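PDB 2GAN: 182aa long hypothetical protein from Pyrococcus horikoshii, which is of unknown function but probably transfers an acetyl group from acetyl-coenzyme A, as a putative acetyltransferase of the GNAT family. Local coordinates for residues P10-M21 / Y54-S63; I79-K87 / L127-L138. All blocks are in the same frame, centred on the assembly; numbering follows the deposited sequence.

How the contacts relate
Contact 1 closes first along the chain, and contact 2 follows it in series. Their centres lie about 18 Å apart. Contact 1 pairs helix 14-27 with helix 47-65. Contact 2 sets helix 123-137 against strand 78-85. That strand is the middle one of the five-stranded mixed sheet, and it links the two contacts. Ile-82 and Leu-84 face helix 123-137, while Thr-81 points the other way and meets Leu-17 and Leu-20 of helix 14-27. The sheet is therefore packed between the helix pair on one side and the single helix on the other. This layering is that of the GNAT fold, consistent with a putative acetyltransferase.

Contact 1. Residues P10-M21 / Y54-S63; sequences PSTVKDELLELM and YEPFLKFRLS. With SO4 (sulfate ion), chain D.
Lys-14 runs over the side chains of helix 47-65 before its charge meets Glu-55. Its CB lies 3.9 Å from Leu-62 CD2. CG, anti to the backbone N (chi1 -173°), reaches across to Leu-58 CD2 at 3.9 Å. The chain then bends at its second and third torsions, and CD and CE pass beside Glu-55 OE2. NZ makes a long salt bridge to Glu-55 OE2, 3.9 Å away. Its closer mate is in its own helix: NZ donates to Asp-15 OD1 at 2.9 Å, on the syn side but 29° out of the carboxylate plane. The two helix segments run at 130° to each other, as the first two helices on one side of the GNAT sheet. The rest of the contact is mostly apolar. Leu-62 packs on the backbone of Pro-10 and sets its CD1 3.9 Å from Leu-17 CD1. Leu-18 CD1 comes to the Tyr-54 ring at its edge, and Met-21, a selenomethionine, crosses that tyrosine near its hydroxyl. Arg-61 NH1 and NH2 each donate to sulfate O4 at 2.7 Å. The Phe-57 ring lies by one face of that guanidinium. The sulfate, probably from the crystallisation liquor, is also hydrogen-bonded to Phe-111 N.

Contact 2. Residues I79-K87 / L127-L138; sequences IGTIALVYK and LLEFAVKRLRSL
Tyr-86 and Leu-138 meet at about a right angle. Leu-138 CD1 sits 3.4 Å from the centroid of the Tyr-86 ring and 13° off its normal, a CH-pi contact. The Tyr-86 chi1 of 60° puts CG between the backbone N and the carbonyl carbon and brings the ring over Leu-138. Leu-135 CD2 approaches the same ring obliquely. Tyr-86 OH is hydrogen-bonded to Glu-68. With an alanine here, Leu-138 CD1 would probably be left without the ring it lies over and Glu-68 without its hydroxyl partner. Leu-84 CD1 reaches 3.4 Å to Arg-134 CG, crossing that chain at a slant, while CD2 slides past Leu-135 and lies 3.8 Å from Ala-131 CB. Arg-134 turns its NH2 to a salt bridge with Glu-68. Ile-82 carries its CG1 anti to the backbone N. Its CD1 lies alongside Ala-131 CB at 3.3 Å, tighter than usual carbon contact, and its CG2 runs past Leu-127. Leu-127 CD1 rests on the backbone at Gly-80, where a CB would clash with it. The strand and helix run nearly parallel, 16° apart. Strand 78-85 lies between strands 68-74 and 106-114, with a classic beta bulge opposite Tyr-72. Helix 123-137 forms the crossover from strand 106-114 to its parallel neighbour 141-146, and Leu-128 and Val-132 pack on the second subunit.

Contact 1. Residues P10-M21 / Y54-S63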
loop_
_atom_site.group_PDB
_atom_site.type_symbol
_atom_site.label_atom_id
_atom_site.label_comp_id
_atom_site.label_asym_id
_atom_site.label_seq_id
_atom_site.Cartn_x
_atom_site.Cartn_y
_atom_site.Cartn_z
ATOM N N PRO A 10 -21.138 -20.699 2.629
ATOM C CA PRO A 10 -20.570 -19.371 2.855
ATOM C C PRO A 10 -21.513 -18.330 3.447
ATOM O O PRO A 10 -21.085 -17.493 4.242
ATOM C CB PRO A 10 -20.057 -18.984 1.472
ATOM C CG PRO A 10 -19.593 -20.318 0.928
ATOM C CD PRO A 10 -20.759 -21.204 1.295
ATOM N N SER A 11 -22.794 -18.377 3.091
ATOM C CA SER A 11 -23.718 -17.378 3.620
ATOM C C SER A 11 -23.944 -17.473 5.136
ATOM O O SER A 11 -24.306 -16.484 5.769
ATOM C CB SER A 11 -25.064 -17.455 2.885
ATOM O OG SER A 11 -25.760 -18.636 3.245
ATOM N N THR A 12 -23.708 -18.643 5.724
ATOM C CA THR A 12 -23.925 -18.822 7.159
ATOM C C THR A 12 -22.902 -18.140 8.079
ATOM O O THR A 12 -23.057 -18.171 9.297
ATOM C CB THR A 12 -24.004 -20.325 7.541
ATOM O OG1 THR A 12 -22.786 -20.996 7.170
ATOM C CG2 THR A 12 -25.183 -20.984 6.835
ATOM N N VAL A 13 -21.863 -17.531 7.519
ATOM C CA VAL A 13 -20.875 -16.849 8.356
ATOM C C VAL A 13 -20.785 -15.366 8.014
ATOM O O VAL A 13 -19.814 -14.694 8.361
ATOM C CB VAL A 13 -19.474 -17.482 8.221
ATOM C CG1 VAL A 13 -19.484 -18.894 8.791
ATOM C CG2 VAL A 13 -19.041 -17.507 6.763
ATOM N N LYS A 14 -21.818 -14.855 7.354
ATOM C CA LYS A 14 -21.849 -13.456 6.946
ATOM C C LYS A 14 -21.600 -12.473 8.096
ATOM O O LYS A 14 -20.794 -11.548 7.973
ATOM C CB LYS A 14 -23.189 -13.152 6.267
ATOM C CG LYS A 14 -23.285 -11.764 5.653
ATOM C CD LYS A 14 -23.955 -10.793 6.598
ATOM C CE LYS A 14 -25.412 -11.170 6.809
ATOM N NZ LYS A 14 -26.051 -10.290 7.827
ATOM N N ASP A 15 -22.287 -12.679 9.212
ATOM C CA ASP A 15 -22.145 -11.797 10.363
ATOM C C ASP A 15 -20.720 -11.771 10.901
ATOM O O ASP A 15 -20.152 -10.696 11.147
ATOM C CB ASP A 15 -23.127 -12.210 11.456
ATOM C CG ASP A 15 -24.577 -12.039 11.018
ATOM O OD1 ASP A 15 -24.855 -11.056 10.299
ATOM O OD2 ASP A 15 -25.424 -12.872 11.397
ATOM N N GLU A 16 -20.138 -12.952 11.076
ATOM C CA GLU A 16 -18.770 -13.043 11.576
ATOM C C GLU A 16 -17.803 -12.395 10.587
ATOM O O GLU A 16 -16.873 -11.705 10.989
ATOM C CB GLU A 16 -18.370 -14.505 11.825
ATOM C CG GLU A 16 -16.963 -14.609 12.416
ATOM C CD GLU A 16 -16.650 -15.964 13.026
ATOM O OE1 GLU A 16 -17.422 -16.928 12.818
ATOM O OE2 GLU A 16 -15.610 -16.065 13.704
ATOM N N LEU A 17 -18.031 -12.617 9.295
ATOM C CA LEU A 17 -17.184 -12.040 8.254
ATOM C C LEU A 17 -17.342 -10.515 8.193
ATOM O O LEU A 17 -16.359 -9.777 8.080
ATOM C CB LEU A 17 -17.516 -12.653 6.888
ATOM C CG LEU A 17 -17.048 -14.094 6.637
ATOM C CD1 LEU A 17 -17.645 -14.629 5.338
ATOM C CD2 LEU A 17 -15.519 -14.129 6.568
ATOM N N LEU A 18 -18.582 -10.046 8.275
ATOM C CA LEU A 18 -18.851 -8.613 8.237
ATOM C C LEU A 18 -18.003 -7.864 9.269
ATOM O O LEU A 18 -17.369 -6.852 8.954
ATOM C CB LEU A 18 -20.334 -8.354 8.516
ATOM C CG LEU A 18 -20.841 -6.928 8.292
ATOM C CD1 LEU A 18 -20.666 -6.548 6.832
ATOM C CD2 LEU A 18 -22.309 -6.848 8.676
ATOM N N GLU A 19 -17.996 -8.374 10.499
ATOM C CA GLU A 19 -17.253 -7.762 11.599
ATOM C C GLU A 19 -15.739 -7.861 11.386
ATOM O O GLU A 19 -14.984 -6.963 11.772
ATOM C CB GLU A 19 -17.674 -8.416 12.927
ATOM C CG GLU A 19 -17.036 -7.822 14.190
ATOM C CD GLU A 19 -17.854 -8.104 15.447
ATOM O OE1 GLU A 19 -18.564 -9.134 15.482
ATOM O OE2 GLU A 19 -17.780 -7.301 16.406
ATOM N N LEU A 20 -15.294 -8.954 10.775
ATOM C CA LEU A 20 -13.870 -9.116 10.491
ATOM C C LEU A 20 -13.481 -8.058 9.447
ATOM O O LEU A 20 -12.454 -7.384 9.577
ATOM C CB LEU A 20 -13.585 -10.528 9.953
ATOM C CG LEU A 20 -12.212 -10.786 9.304
ATOM C CD1 LEU A 20 -11.099 -10.348 10.241
ATOM C CD2 LEU A 20 -12.062 -12.265 8.959
HETATM N N MSE A 21 -14.315 -7.888 8.425
HETATM C CA MSE A 21 -14.018 -6.909 7.390
HETATM C C MSE A 21 -14.027 -5.476 7.921
HETATM O O MSE A 21 -13.297 -4.618 7.417
HETATM C CB MSE A 21 -14.995 -7.056 6.214
HETATM C CG MSE A 21 -14.855 -8.389 5.478
HETATM SE SE MSE A 21 -13.028 -8.694 4.844
HETATM C CE MSE A 21 -13.263 -8.120 3.026
ATOM N N TYR A 54 -21.543 -2.096 2.723
ATOM C CA TYR A 54 -20.767 -3.289 2.380
ATOM C C TYR A 54 -21.549 -4.596 2.520
ATOM O O TYR A 54 -21.325 -5.545 1.770
ATOM C CB TYR A 54 -19.502 -3.349 3.242
ATOM C CG TYR A 54 -18.577 -4.508 2.932
ATOM C CD1 TYR A 54 -18.640 -5.695 3.666
ATOM C CD2 TYR A 54 -17.636 -4.420 1.906
ATOM C CE1 TYR A 54 -17.786 -6.759 3.387
ATOM C CE2 TYR A 54 -16.777 -5.484 1.623
ATOM C CZ TYR A 54 -16.856 -6.644 2.361
ATOM O OH TYR A 54 -16.018 -7.696 2.070
ATOM N N GLU A 55 -22.466 -4.633 3.479
ATOM C CA GLU A 55 -23.281 -5.814 3.734
ATOM C C GLU A 55 -23.931 -6.346 2.455
ATOM O O GLU A 55 -23.859 -7.536 2.172
ATOM C CB GLU A 55 -24.340 -5.468 4.790
ATOM C CG GLU A 55 -25.120 -6.633 5.392
ATOM C CD GLU A 55 -26.171 -7.185 4.456
ATOM O OE1 GLU A 55 -26.820 -6.381 3.748
ATOM O OE2 GLU A 55 -26.368 -8.421 4.445
ATOM N N PRO A 56 -24.558 -5.472 1.654
ATOM C CA PRO A 56 -25.193 -5.952 0.419
ATOM C C PRO A 56 -24.192 -6.642 -0.527
ATOM O O PRO A 56 -24.499 -7.671 -1.125
ATOM C CB PRO A 56 -25.788 -4.675 -0.182
ATOM C CG PRO A 56 -26.061 -3.831 1.045
ATOM C CD PRO A 56 -24.801 -4.030 1.835
ATOM N N PHE A 57 -22.994 -6.073 -0.641
ATOM C CA PHE A 57 -21.937 -6.623 -1.489
ATOM C C PHE A 57 -21.542 -8.026 -1.006
ATOM O O PHE A 57 -21.487 -8.967 -1.788
ATOM C CB PHE A 57 -20.722 -5.679 -1.458
ATOM C CG PHE A 57 -19.601 -6.077 -2.389
ATOM C CD1 PHE A 57 -19.825 -6.227 -3.759
ATOM C CD2 PHE A 57 -18.311 -6.289 -1.893
ATOM C CE1 PHE A 57 -18.782 -6.582 -4.623
ATOM C CE2 PHE A 57 -17.264 -6.643 -2.747
ATOM C CZ PHE A 57 -17.501 -6.791 -4.116
ATOM N N LEU A 58 -21.279 -8.155 0.289
ATOM C CA LEU A 58 -20.891 -9.431 0.881
ATOM C C LEU A 58 -21.994 -10.477 0.722
ATOM O O LEU A 58 -21.733 -11.626 0.351
ATOM C CB LEU A 58 -20.571 -9.240 2.374
ATOM C CG LEU A 58 -20.171 -10.437 3.251
ATOM C CD1 LEU A 58 -18.879 -11.082 2.749
ATOM C CD2 LEU A 58 -19.999 -9.965 4.682
ATOM N N LYS A 59 -23.232 -10.079 1.002
ATOM C CA LYS A 59 -24.351 -11.010 0.894
ATOM C C LYS A 59 -24.347 -11.637 -0.498
ATOM O O LYS A 59 -24.444 -12.857 -0.637
ATOM C CB LYS A 59 -25.681 -10.289 1.143
ATOM C CG LYS A 59 -26.867 -11.226 1.299
ATOM C CD LYS A 59 -28.121 -10.480 1.736
ATOM C CE LYS A 59 -29.284 -11.445 1.951
ATOM N NZ LYS A 59 -30.524 -10.744 2.413
ATOM N N PHE A 60 -24.225 -10.798 -1.523
ATOM C CA PHE A 60 -24.197 -11.281 -2.892
ATOM C C PHE A 60 -23.034 -12.220 -3.187
ATOM O O PHE A 60 -23.227 -13.283 -3.770
ATOM C CB PHE A 60 -24.164 -10.109 -3.880
ATOM C CG PHE A 60 -23.740 -10.503 -5.276
ATOM C CD1 PHE A 60 -22.428 -10.297 -5.705
ATOM C CD2 PHE A 60 -24.647 -11.102 -6.150
ATOM C CE1 PHE A 60 -22.022 -10.681 -6.978
ATOM C CE2 PHE A 60 -24.258 -11.495 -7.430
ATOM C CZ PHE A 60 -22.941 -11.284 -7.846
ATOM N N ARG A 61 -21.825 -11.832 -2.792
ATOM C CA ARG A 61 -20.655 -12.661 -3.067
ATOM C C ARG A 61 -20.727 -14.028 -2.408
ATOM O O ARG A 61 -20.368 -15.037 -3.011
ATOM C CB ARG A 61 -19.389 -11.958 -2.596
ATOM C CG ARG A 61 -19.161 -10.613 -3.223
ATOM C CD ARG A 61 -17.847 -10.067 -2.732
ATOM N NE ARG A 61 -16.812 -10.107 -3.758
ATOM C CZ ARG A 61 -15.522 -9.904 -3.508
ATOM N NH1 ARG A 61 -15.124 -9.657 -2.271
ATOM N NH2 ARG A 61 -14.639 -9.929 -4.491
ATOM N N LEU A 62 -21.169 -14.044 -1.155
ATOM C CA LEU A 62 -21.292 -15.271 -0.390
ATOM C C LEU A 62 -22.338 -16.189 -1.020
ATOM O O LEU A 62 -22.175 -17.406 -1.020
ATOM C CB LEU A 62 -21.691 -14.938 1.051
ATOM C CG LEU A 62 -20.707 -15.001 2.237
ATOM C CD1 LEU A 62 -19.250 -15.042 1.810
ATOM C CD2 LEU A 62 -20.992 -13.818 3.138
ATOM N N SER A 63 -23.402 -15.607 -1.568
ATOM C CA SER A 63 -24.471 -16.402 -2.184
ATOM C C SER A 63 -24.222 -16.873 -3.618
ATOM O O SER A 63 -24.471 -18.033 -3.954
ATOM C CB SER A 63 -25.786 -15.617 -2.167
ATOM O OG SER A 63 -26.211 -15.368 -0.844
HETATM S S SO4 D . -11.685 -8.593 -2.950
HETATM O O1 SO4 D . -10.905 -8.400 -1.712
HETATM O O2 SO4 D . -10.777 -8.669 -4.118
HETATM O O3 SO4 D . -12.600 -7.449 -3.111
HETATM O O4 SO4 D . -12.450 -9.845 -2.860
#

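Contact 2. Residues I79-K87 / L127-L138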
loop_
_atom_site.group_PDB
_atom_site.type_symbol
_atom_site.label_atom_id
_atom_site.label_comp_id
_atom_site.label_asym_id
_atom_site.label_seq_id
_atom_site.Cartn_x
_atom_site.Cartn_y
_atom_site.Cartn_z
ATOM N N ILE A 79 -10.143 -16.157 11.570
ATOM C CA ILE A 79 -9.120 -15.111 11.639
ATOM C C ILE A 79 -8.400 -14.954 10.296
ATOM O O ILE A 79 -7.339 -14.331 10.219
ATOM C CB ILE A 79 -8.056 -15.383 12.743
ATOM C CG1 ILE A 79 -7.355 -16.721 12.497
ATOM C CG2 ILE A 79 -8.709 -15.383 14.119
ATOM C CD1 ILE A 79 -6.305 -17.042 13.550
ATOM N N GLY A 80 -8.985 -15.523 9.243
ATOM C CA GLY A 80 -8.409 -15.429 7.911
ATOM C C GLY A 80 -9.390 -15.959 6.884
ATOM O O GLY A 80 -10.140 -16.884 7.172
ATOM N N THR A 81 -9.400 -15.386 5.687
ATOM C CA THR A 81 -10.326 -15.852 4.649
ATOM C C THR A 81 -9.690 -15.843 3.271
ATOM O O THR A 81 -8.723 -15.120 3.024
ATOM C CB THR A 81 -11.563 -14.935 4.509
ATOM O OG1 THR A 81 -11.148 -13.702 3.899
ATOM C CG2 THR A 81 -12.191 -14.653 5.843
ATOM N N ILE A 82 -10.263 -16.645 2.377
ATOM C CA ILE A 82 -9.824 -16.704 0.992
ATOM C C ILE A 82 -10.899 -17.439 0.182
ATOM O O ILE A 82 -11.390 -18.495 0.582
ATOM C CB ILE A 82 -8.446 -17.393 0.845
ATOM C CG1 ILE A 82 -7.853 -17.036 -0.524
ATOM C CG2 ILE A 82 -8.580 -18.899 1.028
ATOM C CD1 ILE A 82 -6.359 -17.374 -0.683
ATOM N N ALA A 83 -11.259 -16.847 -0.950
ATOM C CA ALA A 83 -12.302 -17.367 -1.819
ATOM C C ALA A 83 -11.825 -17.700 -3.220
ATOM O O ALA A 83 -10.928 -17.049 -3.756
ATOM C CB ALA A 83 -13.441 -16.344 -1.906
ATOM N N LEU A 84 -12.447 -18.710 -3.820
ATOM C CA LEU A 84 -12.111 -19.118 -5.181
ATOM C C LEU A 84 -13.311 -18.992 -6.100
ATOM O O LEU A 84 -14.431 -19.358 -5.727
ATOM C CB LEU A 84 -11.660 -20.566 -5.196
ATOM C CG LEU A 84 -10.519 -20.826 -4.221
ATOM C CD1 LEU A 84 -10.157 -22.306 -4.275
ATOM C CD2 LEU A 84 -9.331 -19.940 -4.573
ATOM N N VAL A 85 -13.073 -18.476 -7.300
ATOM C CA VAL A 85 -14.122 -18.344 -8.296
ATOM C C VAL A 85 -13.600 -19.007 -9.554
ATOM O O VAL A 85 -12.571 -18.599 -10.093
ATOM C CB VAL A 85 -14.477 -16.863 -8.604
ATOM C CG1 VAL A 85 -15.492 -16.801 -9.732
ATOM C CG2 VAL A 85 -15.065 -16.198 -7.357
ATOM N N TYR A 86 -14.300 -20.042 -10.009
ATOM C CA TYR A 86 -13.874 -20.772 -11.202
ATOM C C TYR A 86 -15.012 -21.397 -12.029
ATOM O O TYR A 86 -14.765 -21.907 -13.119
ATOM C CB TYR A 86 -12.865 -21.852 -10.790
ATOM C CG TYR A 86 -13.430 -22.856 -9.814
ATOM C CD1 TYR A 86 -14.168 -23.956 -10.262
ATOM C CD2 TYR A 86 -13.269 -22.682 -8.438
ATOM C CE1 TYR A 86 -14.736 -24.857 -9.358
ATOM C CE2 TYR A 86 -13.831 -23.576 -7.526
ATOM C CZ TYR A 86 -14.563 -24.657 -7.992
ATOM O OH TYR A 86 -15.116 -25.536 -7.097
ATOM N N LYS A 87 -16.248 -21.350 -11.530
ATOM C CA LYS A 87 -17.381 -21.924 -12.265
ATOM C C LYS A 87 -17.967 -20.964 -13.295
ATOM O O LYS A 87 -18.722 -20.052 -12.952
ATOM C CB LYS A 87 -18.507 -22.342 -11.324
ATOM C CG LYS A 87 -18.143 -23.414 -10.328
ATOM C CD LYS A 87 -19.360 -23.813 -9.509
ATOM C CE LYS A 87 -18.956 -24.594 -8.270
ATOM N NZ LYS A 87 -18.131 -25.786 -8.583
ATOM N N LEU A 127 -3.036 -19.826 3.708
ATOM C CA LEU A 127 -4.257 -19.665 2.945
ATOM C C LEU A 127 -3.936 -19.597 1.455
ATOM O O LEU A 127 -4.412 -20.428 0.681
ATOM C CB LEU A 127 -5.007 -18.406 3.398
ATOM C CG LEU A 127 -5.766 -18.547 4.725
ATOM C CD1 LEU A 127 -6.392 -17.219 5.114
ATOM C CD2 LEU A 127 -6.850 -19.613 4.571
ATOM N N LEU A 128 -3.101 -18.639 1.059
ATOM C CA LEU A 128 -2.743 -18.465 -0.350
ATOM C C LEU A 128 -2.236 -19.767 -0.977
ATOM O O LEU A 128 -2.710 -20.176 -2.040
ATOM C CB LEU A 128 -1.696 -17.355 -0.502
ATOM C CG LEU A 128 -1.409 -16.828 -1.914
ATOM C CD1 LEU A 128 -2.706 -16.382 -2.595
ATOM C CD2 LEU A 128 -0.434 -15.666 -1.823
ATOM N N GLU A 129 -1.280 -20.421 -0.316
ATOM C CA GLU A 129 -0.743 -21.683 -0.813
ATOM C C GLU A 129 -1.873 -22.686 -1.019
ATOM O O GLU A 129 -1.942 -23.364 -2.042
ATOM C CB GLU A 129 0.278 -22.260 0.174
ATOM C CG GLU A 129 0.689 -23.697 -0.143
ATOM C CD GLU A 129 1.656 -24.280 0.879
ATOM O OE1 GLU A 129 1.322 -24.284 2.091
ATOM O OE2 GLU A 129 2.748 -24.739 0.462
ATOM N N PHE A 130 -2.759 -22.791 -0.039
ATOM C CA PHE A 130 -3.876 -23.720 -0.160
ATOM C C PHE A 130 -4.733 -23.368 -1.380
ATOM O O PHE A 130 -5.090 -24.239 -2.161
ATOM C CB PHE A 130 -4.732 -23.683 1.107
ATOM C CG PHE A 130 -5.858 -24.673 1.110
ATOM C CD1 PHE A 130 -7.069 -24.370 0.504
ATOM C CD2 PHE A 130 -5.706 -25.917 1.716
ATOM C CE1 PHE A 130 -8.119 -25.287 0.507
ATOM C CE2 PHE A 130 -6.750 -26.841 1.722
ATOM C CZ PHE A 130 -7.959 -26.522 1.113
ATOM N N ALA A 131 -5.034 -22.079 -1.542
ATOM C CA ALA A 131 -5.856 -21.593 -2.642
ATOM C C ALA A 131 -5.231 -21.838 -4.007
ATOM O O ALA A 131 -5.908 -22.257 -4.944
ATOM C CB ALA A 131 -6.141 -20.105 -2.462
ATOM N N VAL A 132 -3.942 -21.559 -4.130
ATOM C CA VAL A 132 -3.274 -21.767 -5.392
ATOM C C VAL A 132 -3.327 -23.243 -5.769
ATOM O O VAL A 132 -3.634 -23.588 -6.919
ATOM C CB VAL A 132 -1.821 -21.288 -5.319
ATOM C CG1 VAL A 132 -1.052 -21.780 -6.525
ATOM C CG2 VAL A 132 -1.793 -19.762 -5.248
ATOM N N LYS A 133 -3.048 -24.123 -4.807
ATOM C CA LYS A 133 -3.083 -25.564 -5.086
ATOM C C LYS A 133 -4.493 -26.074 -5.382
ATOM O O LYS A 133 -4.681 -26.911 -6.268
ATOM C CB LYS A 133 -2.474 -26.358 -3.925
ATOM C CG LYS A 133 -0.968 -26.544 -4.067
ATOM C CD LYS A 133 -0.321 -27.121 -2.814
ATOM C CE LYS A 133 1.201 -27.075 -2.931
ATOM N NZ LYS A 133 1.866 -27.245 -1.610
ATOM N N ARG A 134 -5.483 -25.571 -4.655
ATOM C CA ARG A 134 -6.847 -26.004 -4.894
ATOM C C ARG A 134 -7.206 -25.706 -6.350
ATOM O O ARG A 134 -7.685 -26.579 -7.066
ATOM C CB ARG A 134 -7.806 -25.285 -3.947
ATOM C CG ARG A 134 -9.279 -25.541 -4.225
ATOM C CD ARG A 134 -9.627 -27.016 -4.159
ATOM N NE ARG A 134 -11.046 -27.208 -4.444
ATOM C CZ ARG A 134 -11.629 -28.389 -4.602
ATOM N NH1 ARG A 134 -10.922 -29.503 -4.507
ATOM N NH2 ARG A 134 -12.921 -28.454 -4.862
ATOM N N LEU A 135 -6.956 -24.479 -6.793
ATOM C CA LEU A 135 -7.261 -24.119 -8.168
ATOM C C LEU A 135 -6.518 -25.024 -9.144
ATOM O O LEU A 135 -7.113 -25.542 -10.087
ATOM C CB LEU A 135 -6.912 -22.656 -8.432
ATOM C CG LEU A 135 -7.919 -21.658 -7.849
ATOM C CD1 LEU A 135 -7.431 -20.262 -8.130
ATOM C CD2 LEU A 135 -9.309 -21.875 -8.462
ATOM N N ARG A 136 -5.224 -25.223 -8.909
ATOM C CA ARG A 136 -4.426 -26.087 -9.769
ATOM C C ARG A 136 -5.041 -27.481 -9.878
ATOM O O ARG A 136 -5.175 -28.022 -10.969
ATOM C CB ARG A 136 -2.985 -26.189 -9.245
ATOM C CG ARG A 136 -2.102 -25.028 -9.680
ATOM C CD ARG A 136 -0.725 -25.086 -9.040
ATOM N NE ARG A 136 -0.018 -26.343 -9.300
ATOM C CZ ARG A 136 0.578 -26.662 -10.449
ATOM N NH1 ARG A 136 0.565 -25.820 -11.475
ATOM N NH2 ARG A 136 1.198 -27.829 -10.564
ATOM N N SER A 137 -5.437 -28.052 -8.750
ATOM C CA SER A 137 -6.025 -29.383 -8.769
ATOM C C SER A 137 -7.323 -29.387 -9.565
ATOM O O SER A 137 -7.874 -30.446 -9.847
ATOM C CB SER A 137 -6.313 -29.854 -7.347
ATOM O OG SER A 137 -7.422 -29.152 -6.821
ATOM N N LEU A 138 -7.819 -28.201 -9.908
ATOM C CA LEU A 138 -9.051 -28.076 -10.680
ATOM C C LEU A 138 -8.710 -27.758 -12.135
ATOM O O LEU A 138 -9.599 -27.501 -12.947
ATOM C CB LEU A 138 -9.944 -26.961 -10.101
ATOM C CG LEU A 138 -10.488 -27.112 -8.671
ATOM C CD1 LEU A 138 -11.428 -25.943 -8.332
ATOM C CD2 LEU A 138 -11.234 -28.424 -8.543
#